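Local coordinates for protein CcbJ (Streptomyces caelestis, PDB 4HGZ) that probably transfers a methyl group from S-adenosyl-L-methionine to a nitrogen atom of its substrate, at residues K200-H212 against L223-E235. Numbering follows the deposited sequence.
Sequences KHDPLAQTLSAHH and LFPYRLRYAYPAE
The amide nitrogen of Gln206 is shared by two acceptors in segment 223-235. Gln206 NE2 gives one hydrogen to the backbone O of Tyr230 at 3.0 Å and the other, nearly straight (174°), to Glu235 OE1, both acceptors lying in the amide plane. On Glu235 the bond falls on the syn lone pair, while the backbone N of Tyr232, the N-cap of helix 233-242, reaches the same OE1 on the anti side, 32° out of the carboxylate plane. The other oxygen, Glu235 OE2, takes a salt bridge from Arg229 NH2 at 2.7 Å and a hydrogen bond from Gln146, so the carboxylate is gripped at both oxygens, an environment that would probably keep it ionised. Gln206 CG lies opposite its own carbonyl carbon (chi1 -58°) and the chain runs on extended, which carries the amide past Tyr230 to the helix start. Along the way Gln206 CB rests over the face of the Tyr230 ring, 3.9 Å from its centroid, and Gln206 O receives Tyr230 N at 3.0 Å. The hydroxyl of Tyr230 lies at the edge of the His201 ring, near NE2, so close that the modelled bond is doubtful.

Beyond this end, strands 207-212 and 223-229 run antiparallel with paired backbone bonds at Leu208-Leu228, Ala210-Tyr226 and His212-Phe224. On the face carrying these residues, Ala210 CB sits over the Tyr226 ring, 3.9 Å from its centroid, while the Tyr226 hydroxyl is hydrogen-bonded to Glu197. On the other face, Pro225 CG lies over the His211 ring in a CH-pi contact; Leu223 CB meets that ring at its edge, 3.4 Å from His211 ND1.

Strands 207-216 and 221-229 form a beta hairpin whose second strand is the outermost of a four-stranded antiparallel sheet within the chain, joined through 230-232 to a helix of the Rossmann-like methyltransferase core.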
ATOM      1  N   LYS C 200      16.708   3.165   7.942  1.00 37.93           N
ATOM      2  CA  LYS C 200      15.845   3.639   9.033  1.00 41.47           C
ATOM      3  C   LYS C 200      15.477   5.082   8.763  1.00 36.21           C
ATOM      4  O   LYS C 200      16.347   5.922   8.565  1.00 42.44           O
ATOM      5  CB  LYS C 200      16.536   3.531  10.387  1.00 32.24           C
ATOM      6  CG  LYS C 200      16.719   2.113  10.875  1.00 46.75           C
ATOM      7  CD  LYS C 200      17.634   2.061  12.089  1.00 60.83           C
ATOM      8  CE  LYS C 200      17.034   2.775  13.277  1.00 56.64           C
ATOM      9  NZ  LYS C 200      17.884   2.608  14.481  1.00 75.23           N
ATOM     10  N   HIS C 201      14.184   5.363   8.718  1.00 39.53           N
ATOM     11  CA  HIS C 201      13.727   6.697   8.388  1.00 37.11           C
ATOM     12  C   HIS C 201      12.926   7.246   9.538  1.00 40.58           C
ATOM     13  O   HIS C 201      12.022   6.587  10.039  1.00 50.05           O
ATOM     14  CB  HIS C 201      12.880   6.673   7.116  1.00 33.31           C
ATOM     15  CG  HIS C 201      12.268   7.994   6.763  1.00 35.44           C
ATOM     16  ND1 HIS C 201      10.948   8.126   6.389  1.00 41.53           N
ATOM     17  CD2 HIS C 201      12.793   9.243   6.729  1.00 44.63           C
ATOM     18  CE1 HIS C 201      10.687   9.396   6.137  1.00 35.03           C
ATOM     19  NE2 HIS C 201      11.787  10.097   6.343  1.00 37.73           N
ATOM     20  N   ASP C 202      13.274   8.452   9.965  1.00 43.24           N
ATOM     21  CA  ASP C 202      12.505   9.149  10.975  1.00 42.39           C
ATOM     22  C   ASP C 202      11.989  10.439  10.362  1.00 43.38           C
ATOM     23  O   ASP C 202      12.726  11.413  10.219  1.00 47.24           O
ATOM     24  CB  ASP C 202      13.361   9.423  12.212  1.00 37.92           C
ATOM     25  CG  ASP C 202      12.647  10.281  13.241  1.00 63.00           C
ATOM     26  OD1 ASP C 202      11.711  11.027  12.876  1.00 60.31           O
ATOM     27  OD2 ASP C 202      13.036  10.210  14.422  1.00 66.63           O
ATOM     28  N   PRO C 203      10.706  10.444   9.998  1.00 45.64           N
ATOM     29  CA  PRO C 203      10.092  11.536   9.269  1.00 42.77           C
ATOM     30  C   PRO C 203       9.947  12.788  10.135  1.00 41.62           C
ATOM     31  O   PRO C 203       9.733  13.882   9.612  1.00 47.82           O
ATOM     32  CB  PRO C 203       8.715  10.967   8.909  1.00 39.30           C
ATOM     33  CG  PRO C 203       8.385  10.080  10.056  1.00 37.70           C
ATOM     34  CD  PRO C 203       9.712   9.456  10.455  1.00 43.67           C
ATOM     35  N   LEU C 204      10.058  12.633  11.448  1.00 45.71           N
ATOM     36  CA  LEU C 204      10.002  13.790  12.351  1.00 46.66           C
ATOM     37  C   LEU C 204      11.345  14.524  12.388  1.00 42.73           C
ATOM     38  O   LEU C 204      11.406  15.716  12.125  1.00 49.27           O
ATOM     39  CB  LEU C 204       9.568  13.369  13.755  1.00 47.22           C
ATOM     40  CG  LEU C 204       9.272  14.516  14.714  1.00 59.01           C
ATOM     41  CD1 LEU C 204       8.545  15.628  13.989  1.00 41.97           C
ATOM     42  CD2 LEU C 204       8.460  14.037  15.898  1.00 53.99           C
ATOM     43  N   ALA C 205      12.424  13.805  12.682  1.00 44.52           N
ATOM     44  CA  ALA C 205      13.764  14.399  12.638  1.00 40.65           C
ATOM     45  C   ALA C 205      14.243  14.610  11.208  1.00 43.31           C
ATOM     46  O   ALA C 205      15.241  15.284  10.986  1.00 49.67           O
ATOM     47  CB  ALA C 205      14.746  13.532  13.377  1.00 35.44           C
ATOM     48  N   GLN C 206      13.535  14.011  10.252  1.00 40.58           N
ATOM     49  CA  GLN C 206      13.910  14.051   8.844  1.00 36.07           C
ATOM     50  C   GLN C 206      15.293  13.463   8.584  1.00 35.55           C
ATOM     51  O   GLN C 206      16.097  14.012   7.833  1.00 39.27           O
ATOM     52  CB  GLN C 206      13.784  15.471   8.301  1.00 29.96           C
ATOM     53  CG  GLN C 206      12.371  16.007   8.479  1.00 30.59           C
ATOM     54  CD  GLN C 206      12.214  17.444   8.025  1.00 32.15           C
ATOM     55  OE1 GLN C 206      11.227  18.095   8.356  1.00 46.71           O
ATOM     56  NE2 GLN C 206      13.190  17.952   7.269  1.00 34.26           N
ATOM     57  N   THR C 207      15.556  12.322   9.197  1.00 33.01           N
ATOM     58  CA  THR C 207      16.823  11.647   8.992  1.00 36.01           C
ATOM     59  C   THR C 207      16.653  10.341   8.258  1.00 37.54           C
ATOM     60  O   THR C 207      15.601   9.698   8.336  1.00 39.46           O
ATOM     61  CB  THR C 207      17.501  11.316  10.328  1.00 40.10           C
ATOM     62  OG1 THR C 207      16.582  10.591  11.160  1.00 45.79           O
ATOM     63  CG2 THR C 207      17.918  12.583  11.031  1.00 24.23           C
ATOM     64  N   LEU C 208      17.713   9.950   7.559  1.00 41.00           N
ATOM     65  CA  LEU C 208      17.857   8.596   7.044  1.00 41.68           C
ATOM     66  C   LEU C 208      19.185   8.039   7.526  1.00 44.87           C
ATOM     67  O   LEU C 208      20.223   8.708   7.463  1.00 52.60           O
ATOM     68  CB  LEU C 208      17.849   8.585   5.524  1.00 35.15           C
ATOM     69  CG  LEU C 208      16.523   8.847   4.852  1.00 45.59           C
ATOM     70  CD1 LEU C 208      16.800   9.311   3.436  1.00 43.20           C
ATOM     71  CD2 LEU C 208      15.676   7.571   4.882  1.00 42.62           C
ATOM     72  N   SER C 209      19.142   6.812   8.013  1.00 42.09           N
ATOM     73  CA  SER C 209      20.336   6.101   8.399  1.00 43.44           C
ATOM     74  C   SER C 209      20.268   4.733   7.718  1.00 45.98           C
ATOM     75  O   SER C 209      19.323   3.970   7.916  1.00 46.17           O
ATOM     76  CB  SER C 209      20.396   5.964   9.914  1.00 29.79           C
ATOM     77  OG  SER C 209      21.465   5.121  10.300  1.00 64.93           O
ATOM     78  N   ALA C 210      21.266   4.434   6.900  1.00 43.74           N
ATOM     79  CA  ALA C 210      21.207   3.253   6.062  1.00 44.28           C
ATOM     80  C   ALA C 210      22.554   2.552   5.939  1.00 42.08           C
ATOM     81  O   ALA C 210      23.603   3.141   6.176  1.00 47.41           O
ATOM     82  CB  ALA C 210      20.697   3.631   4.690  1.00 33.77           C
ATOM     83  N   HIS C 211      22.495   1.278   5.587  1.00 41.03           N
ATOM     84  CA  HIS C 211      23.650   0.539   5.117  1.00 43.39           C
ATOM     85  C   HIS C 211      23.425   0.145   3.672  1.00 44.38           C
ATOM     86  O   HIS C 211      22.375  -0.407   3.321  1.00 44.56           O
ATOM     87  CB  HIS C 211      23.826  -0.745   5.911  1.00 42.60           C
ATOM     88  CG  HIS C 211      24.456  -0.546   7.247  1.00 47.89           C
ATOM     89  ND1 HIS C 211      25.671  -1.100   7.581  1.00 65.92           N
ATOM     90  CD2 HIS C 211      24.044   0.145   8.332  1.00 53.94           C
ATOM     91  CE1 HIS C 211      25.978  -0.762   8.818  1.00 66.82           C
ATOM     92  NE2 HIS C 211      25.007  -0.008   9.298  1.00 63.40           N
ATOM     93  N   HIS C 212      24.405   0.424   2.827  1.00 43.16           N
ATOM     94  CA  HIS C 212      24.440  -0.218   1.533  1.00 42.51           C
ATOM     95  C   HIS C 212      25.114  -1.561   1.776  1.00 39.85           C
ATOM     96  O   HIS C 212      26.212  -1.612   2.320  1.00 47.16           O
ATOM     97  CB  HIS C 212      25.218   0.627   0.524  1.00 43.54           C
ATOM     98  CG  HIS C 212      25.275   0.024  -0.848  1.00 57.79           C
ATOM     99  ND1 HIS C 212      24.386   0.355  -1.848  1.00 75.35           N
ATOM    100  CD2 HIS C 212      26.112  -0.902  -1.381  1.00 59.46           C
ATOM    101  CE1 HIS C 212      24.671  -0.339  -2.936  1.00 71.21           C
ATOM    102  NE2 HIS C 212      25.716  -1.109  -2.680  1.00 57.80           N
ATOM    103  N   LEU C 223      29.368  -3.879   4.251  1.00 53.37           N
ATOM    104  CA  LEU C 223      28.395  -2.894   4.697  1.00 48.78           C
ATOM    105  C   LEU C 223      28.954  -1.483   4.515  1.00 48.46           C
ATOM    106  O   LEU C 223      30.086  -1.201   4.885  1.00 56.63           O
ATOM    107  CB  LEU C 223      28.053  -3.134   6.163  1.00 46.13           C
ATOM    108  CG  LEU C 223      27.628  -4.551   6.540  1.00 45.72           C
ATOM    109  CD1 LEU C 223      27.434  -4.646   8.048  1.00 43.82           C
ATOM    110  CD2 LEU C 223      26.355  -4.933   5.800  1.00 38.29           C
ATOM    111  N   PHE C 224      28.160  -0.600   3.928  1.00 52.85           N
ATOM    112  CA  PHE C 224      28.581   0.787   3.740  1.00 55.11           C
ATOM    113  C   PHE C 224      27.546   1.726   4.348  1.00 50.83           C
ATOM    114  O   PHE C 224      26.547   2.044   3.719  1.00 50.60           O
ATOM    115  CB  PHE C 224      28.797   1.084   2.252  1.00 50.51           C
ATOM    116  CG  PHE C 224      29.861   0.225   1.613  1.00 54.99           C
ATOM    117  CD1 PHE C 224      31.191   0.628   1.609  1.00 51.35           C
ATOM    118  CD2 PHE C 224      29.535  -0.995   1.033  1.00 46.03           C
ATOM    119  CE1 PHE C 224      32.184  -0.168   1.026  1.00 50.93           C
ATOM    120  CE2 PHE C 224      30.523  -1.794   0.451  1.00 54.31           C
ATOM    121  CZ  PHE C 224      31.848  -1.376   0.446  1.00 49.08           C
ATOM    122  N   PRO C 225      27.775   2.142   5.597  1.00 60.24           N
ATOM    123  CA  PRO C 225      26.842   2.968   6.352  1.00 53.02           C
ATOM    124  C   PRO C 225      26.795   4.399   5.850  1.00 52.85           C
ATOM    125  O   PRO C 225      27.804   4.938   5.389  1.00 54.78           O
ATOM    126  CB  PRO C 225      27.435   2.969   7.764  1.00 49.10           C
ATOM    127  CG  PRO C 225      28.418   1.846   7.790  1.00 65.83           C
ATOM    128  CD  PRO C 225      28.942   1.754   6.400  1.00 59.27           C
ATOM    129  N   TYR C 226      25.626   5.014   5.953  1.00 48.31           N
ATOM    130  CA  TYR C 226      25.520   6.437   5.706  1.00 46.94           C
ATOM    131  C   TYR C 226      24.327   7.071   6.451  1.00 40.32           C
ATOM    132  O   TYR C 226      23.468   6.374   6.979  1.00 41.39           O
ATOM    133  CB  TYR C 226      25.539   6.740   4.193  1.00 41.25           C
ATOM    134  CG  TYR C 226      24.285   6.364   3.440  1.00 46.27           C
ATOM    135  CD1 TYR C 226      23.249   7.271   3.297  1.00 55.67           C
ATOM    136  CD2 TYR C 226      24.137   5.104   2.867  1.00 52.64           C
ATOM    137  CE1 TYR C 226      22.103   6.941   2.614  1.00 52.73           C
ATOM    138  CE2 TYR C 226      22.986   4.764   2.176  1.00 46.03           C
ATOM    139  CZ  TYR C 226      21.974   5.687   2.055  1.00 52.14           C
ATOM    140  OH  TYR C 226      20.816   5.374   1.377  1.00 56.30           O
ATOM    141  N   ARG C 227      24.305   8.394   6.518  1.00 41.69           N
ATOM    142  CA  ARG C 227      23.273   9.108   7.246  1.00 43.26           C
ATOM    143  C   ARG C 227      23.006  10.410   6.532  1.00 42.71           C
ATOM    144  O   ARG C 227      23.935  11.088   6.136  1.00 45.93           O
ATOM    145  CB  ARG C 227      23.728   9.430   8.672  1.00 48.79           C
ATOM    146  CG  ARG C 227      23.975   8.228   9.565  1.00 63.82           C
ATOM    147  CD  ARG C 227      24.309   8.655  10.993  1.00 74.26           C
ATOM    148  NE  ARG C 227      24.421   7.504  11.890  1.00 99.69           N
ATOM    149  CZ  ARG C 227      23.465   7.100  12.727  1.00105.62           C
ATOM    150  NH1 ARG C 227      22.313   7.758  12.802  1.00 97.00           N
ATOM    151  NH2 ARG C 227      23.661   6.036  13.496  1.00 93.39           N
ATOM    152  N   LEU C 228      21.732  10.753   6.371  1.00 43.76           N
ATOM    153  CA  LEU C 228      21.347  12.038   5.805  1.00 42.96           C
ATOM    154  C   LEU C 228      20.387  12.743   6.753  1.00 40.37           C
ATOM    155  O   LEU C 228      19.652  12.099   7.493  1.00 40.10           O
ATOM    156  CB  LEU C 228      20.640  11.844   4.454  1.00 35.91           C
ATOM    157  CG  LEU C 228      21.375  11.045   3.383  1.00 45.06           C
ATOM    158  CD1 LEU C 228      20.436  10.719   2.248  1.00 36.52           C
ATOM    159  CD2 LEU C 228      22.604  11.789   2.873  1.00 47.07           C
ATOM    160  N   ARG C 229      20.399  14.066   6.736  1.00 33.99           N
ATOM    161  CA  ARG C 229      19.246  14.806   7.209  1.00 43.63           C
ATOM    162  C   ARG C 229      18.754  15.592   6.028  1.00 37.97           C
ATOM    163  O   ARG C 229      19.472  16.457   5.529  1.00 44.19           O
ATOM    164  CB  ARG C 229      19.537  15.783   8.368  1.00 31.76           C
ATOM    165  CG  ARG C 229      18.210  16.189   9.005  1.00 55.25           C
ATOM    166  CD  ARG C 229      18.111  17.621   9.486  1.00 26.83           C
ATOM    167  NE  ARG C 229      17.942  18.621   8.436  1.00 49.48           N
ATOM    168  CZ  ARG C 229      16.933  19.486   8.376  1.00 42.90           C
ATOM    169  NH1 ARG C 229      15.967  19.467   9.288  1.00 30.44           N
ATOM    170  NH2 ARG C 229      16.890  20.377   7.399  1.00 46.66           N
ATOM    171  N   TYR C 230      17.536  15.303   5.574  1.00 34.19           N
ATOM    172  CA  TYR C 230      17.034  15.990   4.385  1.00 40.04           C
ATOM    173  C   TYR C 230      16.202  17.203   4.757  1.00 44.56           C
ATOM    174  O   TYR C 230      15.790  17.364   5.906  1.00 39.39           O
ATOM    175  CB  TYR C 230      16.231  15.042   3.491  1.00 38.87           C
ATOM    176  CG  TYR C 230      15.073  14.371   4.183  1.00 32.23           C
ATOM    177  CD1 TYR C 230      13.860  15.025   4.344  1.00 28.25           C
ATOM    178  CD2 TYR C 230      15.189  13.082   4.673  1.00 28.21           C
ATOM    179  CE1 TYR C 230      12.796  14.412   4.981  1.00 24.75           C
ATOM    180  CE2 TYR C 230      14.127  12.460   5.316  1.00 34.20           C
ATOM    181  CZ  TYR C 230      12.938  13.135   5.465  1.00 29.29           C
ATOM    182  OH  TYR C 230      11.889  12.519   6.088  1.00 35.17           O
ATOM    183  N   ALA C 231      15.970  18.072   3.783  1.00 40.41           N
ATOM    184  CA  ALA C 231      15.072  19.193   3.988  1.00 33.09           C
ATOM    185  C   ALA C 231      14.008  19.177   2.906  1.00 33.97           C
ATOM    186  O   ALA C 231      14.246  18.714   1.787  1.00 42.27           O
ATOM    187  CB  ALA C 231      15.828  20.481   3.937  1.00 26.92           C
ATOM    188  N   TYR C 232      12.831  19.683   3.230  1.00 32.99           N
ATOM    189  CA  TYR C 232      11.839  19.878   2.210  1.00 37.33           C
ATOM    190  C   TYR C 232      12.169  21.164   1.470  1.00 39.08           C
ATOM    191  O   TYR C 232      12.723  22.094   2.057  1.00 44.58           O
ATOM    192  CB  TYR C 232      10.472  19.968   2.838  1.00 32.86           C
ATOM    193  CG  TYR C 232       9.920  18.643   3.286  1.00 36.80           C
ATOM    194  CD1 TYR C 232       9.143  17.867   2.432  1.00 35.62           C
ATOM    195  CD2 TYR C 232      10.148  18.177   4.567  1.00 32.60           C
ATOM    196  CE1 TYR C 232       8.620  16.670   2.842  1.00 31.70           C
ATOM    197  CE2 TYR C 232       9.621  16.985   4.987  1.00 36.33           C
ATOM    198  CZ  TYR C 232       8.859  16.243   4.124  1.00 41.89           C
ATOM    199  OH  TYR C 232       8.345  15.058   4.541  1.00 36.88           O
ATOM    200  N   PRO C 233      11.845  21.219   0.174  1.00 42.99           N
ATOM    201  CA  PRO C 233      12.106  22.396  -0.656  1.00 39.80           C
ATOM    202  C   PRO C 233      11.767  23.729   0.024  1.00 41.74           C
ATOM    203  O   PRO C 233      12.581  24.649   0.009  1.00 45.24           O
ATOM    204  CB  PRO C 233      11.197  22.160  -1.861  1.00 34.94           C
ATOM    205  CG  PRO C 233      11.260  20.672  -2.033  1.00 31.85           C
ATOM    206  CD  PRO C 233      11.274  20.109  -0.617  1.00 34.49           C
ATOM    207  N   ALA C 234      10.584  23.845   0.615  1.00 33.90           N
ATOM    208  CA  ALA C 234      10.195  25.119   1.218  1.00 30.51           C
ATOM    209  C   ALA C 234      11.007  25.430   2.472  1.00 35.79           C
ATOM    210  O   ALA C 234      11.322  26.591   2.736  1.00 46.27           O
ATOM    211  CB  ALA C 234       8.692  25.165   1.509  1.00 21.97           C
ATOM    212  N   GLU C 235      11.331  24.396   3.244  1.00 37.31           N
ATOM    213  CA  GLU C 235      12.212  24.541   4.397  1.00 34.21           C
ATOM    214  C   GLU C 235      13.580  24.970   3.882  1.00 40.97           C
ATOM    215  O   GLU C 235      14.168  25.935   4.365  1.00 38.90           O
ATOM    216  CB  GLU C 235      12.330  23.213   5.151  1.00 33.24           C
ATOM    217  CG  GLU C 235      13.306  23.214   6.320  1.00 32.84           C
ATOM    218  CD  GLU C 235      13.719  21.810   6.774  1.00 43.37           C
ATOM    219  OE1 GLU C 235      13.215  20.808   6.215  1.00 47.33           O
ATOM    220  OE2 GLU C 235      14.558  21.708   7.700  1.00 44.94           O
TER